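Long-range contact in heme-binding protein A / AI-2 binding protein A (Helicobacter pylori SS1, PDB 6OFQ), which binds peptides such as STSA in the periplasm and probably delivers them to an ABC transporter: residues 285-297 and 328-342. Residues are numbered along the deposited sequence; the frame is centred on the assembly and turned at random. Where two conformers were deposited one is given.
Sequences VDKSAGLLASWLS and YEGFAQKMVNPFPPT
Met335 reaches the strand 292-297 with a fully extended side chain: CG lies anti to the backbone N (chi1 -179°), and the chain stays extended beyond it. Its methyl group is thereby set against both Ala293 and Trp295, with CE 3.9 Å from Ala293 CB and 4.0 Å from Trp295 CE3. SD lies 3.3 Å from the carbonyl O of Ser294. A long, unbranched, apolar chain suits a reach to the strand that ends on a methyl and a ring, and the small Ala293 lets both CE and the carbonyl O of Pro338 come close to its CB. Tyr502 and Pro499 of strand 497-510 also touch Met335.

Thr342 grips the turn before the strand. Its OG1 donates a hydrogen bond to Gly290 O at 2.9 Å, tilted only 15° from the carbonyl plane, while CG2 meets Ala289 CB at 3.9 Å; a beta-branched residue thus serves the polar and the apolar neighbour together. Gly290 has a positive phi of 99° that favours glycine. Between these two contacts Pro340 points the CG corner of its ring at the backbone of Leu291, 3.7 Å from Leu291 C, a rigid apolar filler also in contact with Phe438 of helix 436-443.

Near the start of 328-342, one water bridges Ser294 OG and Tyr328 OH, tying the two residues together.

Strands 292-298 and 332-334 both pair antiparallel with strand 497-510, and helices 308-317 and 320-328 lie between them in the chain; the contact thus belongs to the mixed sheet of one lobe of a type II periplasmic binding protein.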
loop_
_atom_site.group_PDB
_atom_site.type_symbol
_atom_site.label_atom_id
_atom_site.label_comp_id
_atom_site.label_asym_id
_atom_site.label_seq_id
_atom_site.Cartn_x
_atom_site.Cartn_y
_atom_site.Cartn_z
ATOM N N VAL A 285 -18.399 7.130 -12.710
ATOM C CA VAL A 285 -16.978 6.961 -12.547
ATOM C C VAL A 285 -16.584 7.963 -11.466
ATOM O O VAL A 285 -16.540 9.179 -11.724
ATOM C CB VAL A 285 -16.205 7.203 -13.837
ATOM C CG1 VAL A 285 -14.717 7.048 -13.584
ATOM C CG2 VAL A 285 -16.629 6.159 -14.863
ATOM N N ASP A 286 -16.212 7.438 -10.291
ATOM C CA ASP A 286 -15.755 8.334 -9.223
ATOM C C ASP A 286 -14.334 8.773 -9.507
ATOM O O ASP A 286 -13.510 7.990 -10.030
ATOM C CB ASP A 286 -15.652 7.536 -7.907
ATOM C CG ASP A 286 -16.960 7.079 -7.320
ATOM O OD1 ASP A 286 -18.019 7.461 -7.820
ATOM O OD2 ASP A 286 -16.887 6.450 -6.227
ATOM N N LYS A 287 -13.999 10.040 -9.222
ATOM C CA LYS A 287 -12.650 10.558 -9.454
ATOM C C LYS A 287 -12.265 11.461 -8.321
ATOM O O LYS A 287 -13.069 12.313 -7.912
ATOM C CB LYS A 287 -12.555 11.370 -10.759
ATOM C CG LYS A 287 -13.019 10.622 -11.998
ATOM C CD LYS A 287 -12.881 11.446 -13.288
ATOM C CE LYS A 287 -13.802 10.881 -14.352
ATOM N NZ LYS A 287 -15.227 11.220 -14.022
ATOM N N SER A 288 -11.062 11.257 -7.809
ATOM C CA SER A 288 -10.488 12.227 -6.884
ATOM C C SER A 288 -8.977 12.316 -7.007
ATOM O O SER A 288 -8.391 11.561 -7.767
ATOM C CB SER A 288 -10.895 11.887 -5.447
ATOM O OG SER A 288 -10.300 10.680 -5.007
ATOM N N ALA A 289 -8.361 13.332 -6.407
ATOM C CA ALA A 289 -6.956 13.560 -6.681
ATOM C C ALA A 289 -5.999 12.427 -6.390
ATOM O O ALA A 289 -5.039 12.077 -7.112
ATOM C CB ALA A 289 -6.491 14.748 -5.859
ATOM N N GLY A 290 -6.325 11.809 -5.274
ATOM C CA GLY A 290 -5.650 10.534 -4.906
ATOM C C GLY A 290 -4.514 10.748 -3.900
ATOM O O GLY A 290 -3.983 11.844 -3.702
ATOM N N LEU A 291 -4.095 9.660 -3.280
ATOM C CA LEU A 291 -2.948 9.560 -2.354
ATOM C C LEU A 291 -1.878 8.629 -2.934
ATOM O O LEU A 291 -1.139 7.959 -2.207
ATOM C CB LEU A 291 -3.319 9.119 -0.953
ATOM C CG LEU A 291 -4.134 10.167 -0.206
ATOM C CD1 LEU A 291 -4.782 9.591 1.028
ATOM C CD2 LEU A 291 -3.138 11.168 0.367
ATOM N N LEU A 292 -1.802 8.642 -4.251
ATOM C CA LEU A 292 -0.987 7.710 -5.040
ATOM C C LEU A 292 0.207 8.373 -5.678
ATOM O O LEU A 292 0.135 9.507 -6.158
ATOM C CB LEU A 292 -1.847 7.189 -6.216
ATOM C CG LEU A 292 -3.151 6.484 -5.843
ATOM C CD1 LEU A 292 -4.228 6.512 -6.915
ATOM C CD2 LEU A 292 -2.764 5.039 -5.569
ATOM N N ALA A 293 1.314 7.647 -5.800
ATOM C CA ALA A 293 2.454 8.080 -6.585
ATOM C C ALA A 293 2.933 6.901 -7.428
ATOM O O ALA A 293 2.836 5.745 -6.992
ATOM C CB ALA A 293 3.594 8.611 -5.732
ATOM N N SER A 294 3.389 7.181 -8.649
ATOM C CA SER A 294 3.906 6.181 -9.603
ATOM C C SER A 294 5.200 6.718 -10.190
ATOM O O SER A 294 5.270 7.852 -10.620
ATOM C CB SER A 294 2.838 5.986 -10.711
ATOM O OG SER A 294 3.286 4.995 -11.619
ATOM N N TRP A 295 6.210 5.842 -10.271
ATOM C CA TRP A 295 7.579 6.307 -10.638
ATOM C C TRP A 295 8.363 5.160 -11.251
ATOM O O TRP A 295 7.864 4.040 -11.320
ATOM C CB TRP A 295 8.321 6.968 -9.464
ATOM C CG TRP A 295 8.663 6.061 -8.328
ATOM C CD1 TRP A 295 9.804 5.353 -8.169
ATOM C CD2 TRP A 295 7.824 5.701 -7.234
ATOM N NE1 TRP A 295 9.765 4.622 -7.006
ATOM C CE2 TRP A 295 8.558 4.822 -6.396
ATOM C CE3 TRP A 295 6.548 6.071 -6.828
ATOM C CZ2 TRP A 295 8.030 4.294 -5.226
ATOM C CZ3 TRP A 295 6.033 5.552 -5.685
ATOM C CH2 TRP A 295 6.760 4.652 -4.907
ATOM N N LEU A 296 9.547 5.470 -11.710
ATOM C CA LEU A 296 10.441 4.449 -12.185
ATOM C C LEU A 296 11.535 4.274 -11.135
ATOM O O LEU A 296 12.263 5.244 -10.843
ATOM C CB LEU A 296 10.935 4.865 -13.555
ATOM C CG LEU A 296 11.840 3.892 -14.303
ATOM C CD1 LEU A 296 11.083 2.648 -14.768
ATOM C CD2 LEU A 296 12.466 4.572 -15.514
ATOM N N SER A 297 11.663 3.104 -10.522
ATOM C CA SER A 297 12.803 2.757 -9.666
ATOM C C SER A 297 14.049 2.627 -10.551
ATOM O O SER A 297 13.918 2.076 -11.655
ATOM C CB SER A 297 12.640 1.385 -8.967
ATOM O OG SER A 297 11.565 1.393 -8.033
ATOM N N TYR A 328 -1.955 8.051 -19.152
ATOM C CA TYR A 328 -3.041 8.333 -18.252
ATOM C C TYR A 328 -4.214 9.064 -18.826
ATOM O O TYR A 328 -5.199 9.339 -18.144
ATOM C CB TYR A 328 -2.519 9.108 -17.008
ATOM C CG TYR A 328 -1.657 8.276 -16.038
ATOM C CD1 TYR A 328 -2.208 7.356 -15.162
ATOM C CD2 TYR A 328 -0.282 8.335 -16.116
ATOM C CE1 TYR A 328 -1.420 6.533 -14.379
ATOM C CE2 TYR A 328 0.530 7.547 -15.304
ATOM C CZ TYR A 328 -0.045 6.646 -14.453
ATOM O OH TYR A 328 0.821 5.914 -13.655
ATOM N N GLU A 329 -4.132 9.439 -20.115
ATOM C CA GLU A 329 -5.163 10.238 -20.731
ATOM C C GLU A 329 -5.544 11.449 -19.916
ATOM O O GLU A 329 -6.682 11.921 -19.879
ATOM C CB GLU A 329 -6.400 9.380 -21.026
ATOM C CG GLU A 329 -6.039 8.212 -21.906
ATOM C CD GLU A 329 -5.998 8.551 -23.404
ATOM O OE1 GLU A 329 -6.546 9.559 -23.849
ATOM O OE2 GLU A 329 -5.337 7.753 -24.070
ATOM N N GLY A 330 -4.516 12.041 -19.302
ATOM C CA GLY A 330 -4.731 13.244 -18.561
ATOM C C GLY A 330 -5.168 13.094 -17.115
ATOM O O GLY A 330 -5.304 14.072 -16.372
ATOM N N PHE A 331 -5.493 11.863 -16.720
ATOM C CA PHE A 331 -6.066 11.591 -15.378
ATOM C C PHE A 331 -4.946 11.404 -14.329
ATOM O O PHE A 331 -4.876 10.388 -13.640
ATOM C CB PHE A 331 -6.911 10.309 -15.411
ATOM C CG PHE A 331 -8.179 10.453 -16.192
ATOM C CD1 PHE A 331 -9.331 10.966 -15.613
ATOM C CD2 PHE A 331 -8.241 10.008 -17.486
ATOM C CE1 PHE A 331 -10.533 11.055 -16.330
ATOM C CE2 PHE A 331 -9.418 10.080 -18.212
ATOM C CZ PHE A 331 -10.550 10.605 -17.650
ATOM N N ALA A 332 -4.074 12.402 -14.238
ATOM C CA ALA A 332 -2.933 12.376 -13.321
ATOM C C ALA A 332 -2.316 13.750 -13.269
ATOM O O ALA A 332 -2.514 14.568 -14.144
ATOM C CB ALA A 332 -1.901 11.394 -13.841
ATOM N N GLN A 333 -1.486 13.980 -12.275
ATOM C CA GLN A 333 -0.670 15.185 -12.137
ATOM C C GLN A 333 0.800 14.821 -12.239
ATOM O O GLN A 333 1.198 13.754 -11.737
ATOM C CB GLN A 333 -1.002 15.882 -10.790
ATOM C CG GLN A 333 -0.171 17.115 -10.495
ATOM C CD GLN A 333 -0.592 17.958 -9.282
ATOM O OE1 GLN A 333 -1.711 17.811 -8.796
ATOM N NE2 GLN A 333 0.267 18.898 -8.854
ATOM N N LYS A 334 1.649 15.647 -12.824
ATOM C CA LYS A 334 3.073 15.384 -12.917
ATOM C C LYS A 334 3.682 15.230 -11.522
ATOM O O LYS A 334 3.457 16.081 -10.650
ATOM C CB LYS A 334 3.738 16.553 -13.647
ATOM C CG LYS A 334 5.256 16.510 -13.712
ATOM C CD LYS A 334 5.925 17.507 -14.657
ATOM C CE LYS A 334 5.143 18.740 -15.033
ATOM N NZ LYS A 334 5.820 19.357 -16.204
ATOM N N MET A 335 4.439 14.149 -11.318
ATOM C CA MET A 335 5.099 13.930 -10.040
ATOM C C MET A 335 6.387 14.757 -9.964
ATOM O O MET A 335 7.161 14.865 -10.932
ATOM C CB MET A 335 5.354 12.443 -9.866
ATOM C CG MET A 335 6.022 12.034 -8.563
ATOM S SD MET A 335 6.198 10.231 -8.534
ATOM C CE MET A 335 7.051 9.989 -6.978
ATOM N N VAL A 336 6.583 15.364 -8.783
ATOM C CA VAL A 336 7.764 16.153 -8.460
ATOM C C VAL A 336 8.446 15.551 -7.231
ATOM O O VAL A 336 9.585 15.120 -7.331
ATOM C CB VAL A 336 7.378 17.614 -8.206
ATOM C CG1 VAL A 336 8.630 18.417 -7.907
ATOM C CG2 VAL A 336 6.700 18.185 -9.471
ATOM N N ASN A 337 7.791 15.487 -6.089
ATOM C CA ASN A 337 8.307 14.888 -4.845
ATOM C C ASN A 337 7.856 13.447 -4.697
ATOM O O ASN A 337 6.940 12.964 -5.388
ATOM C CB ASN A 337 7.857 15.718 -3.629
ATOM C CG ASN A 337 8.303 17.176 -3.748
ATOM O OD1 ASN A 337 9.523 17.394 -3.877
ATOM N ND2 ASN A 337 7.355 18.122 -3.804
ATOM N N PRO A 338 8.426 12.707 -3.736
ATOM C CA PRO A 338 8.074 11.278 -3.630
ATOM C C PRO A 338 6.659 10.975 -3.213
ATOM O O PRO A 338 6.232 9.848 -3.396
ATOM C CB PRO A 338 9.034 10.714 -2.609
ATOM C CG PRO A 338 10.206 11.661 -2.696
ATOM C CD PRO A 338 9.621 13.032 -2.926
ATOM N N PHE A 339 5.929 11.940 -2.678
ATOM C CA PHE A 339 4.551 11.773 -2.206
ATOM C C PHE A 339 3.669 12.874 -2.793
ATOM O O PHE A 339 4.176 13.932 -3.161
ATOM C CB PHE A 339 4.501 11.704 -0.684
ATOM C CG PHE A 339 4.963 12.955 -0.012
ATOM C CD1 PHE A 339 6.263 13.118 0.410
ATOM C CD2 PHE A 339 4.054 13.921 0.377
ATOM C CE1 PHE A 339 6.646 14.284 1.071
ATOM C CE2 PHE A 339 4.421 15.081 1.017
ATOM C CZ PHE A 339 5.705 15.258 1.425
ATOM N N PRO A 340 2.356 12.662 -2.832
ATOM C CA PRO A 340 1.466 13.595 -3.536
ATOM C C PRO A 340 1.121 14.821 -2.689
ATOM O O PRO A 340 1.173 14.765 -1.450
ATOM C CB PRO A 340 0.250 12.743 -3.857
ATOM C CG PRO A 340 0.203 11.732 -2.758
ATOM C CD PRO A 340 1.672 11.397 -2.531
ATOM N N PRO A 341 0.655 15.888 -3.359
ATOM C CA PRO A 341 0.365 17.155 -2.702
ATOM C C PRO A 341 -0.902 17.151 -1.856
ATOM O O PRO A 341 -1.148 18.147 -1.174
ATOM C CB PRO A 341 0.316 18.165 -3.845
ATOM C CG PRO A 341 0.083 17.380 -5.027
ATOM C CD PRO A 341 0.668 16.033 -4.829
ATOM N N THR A 342 -1.627 16.041 -1.873
ATOM C CA THR A 342 -2.726 15.815 -0.921
ATOM C C THR A 342 -2.212 15.552 0.495
ATOM O O THR A 342 -3.069 15.537 1.361
ATOM C CB THR A 342 -3.563 14.649 -1.411
ATOM O OG1 THR A 342 -2.650 13.624 -1.896
ATOM C CG2 THR A 342 -4.417 15.096 -2.565
HETATM O O HOH W 1 3.318 5.206 -14.505
#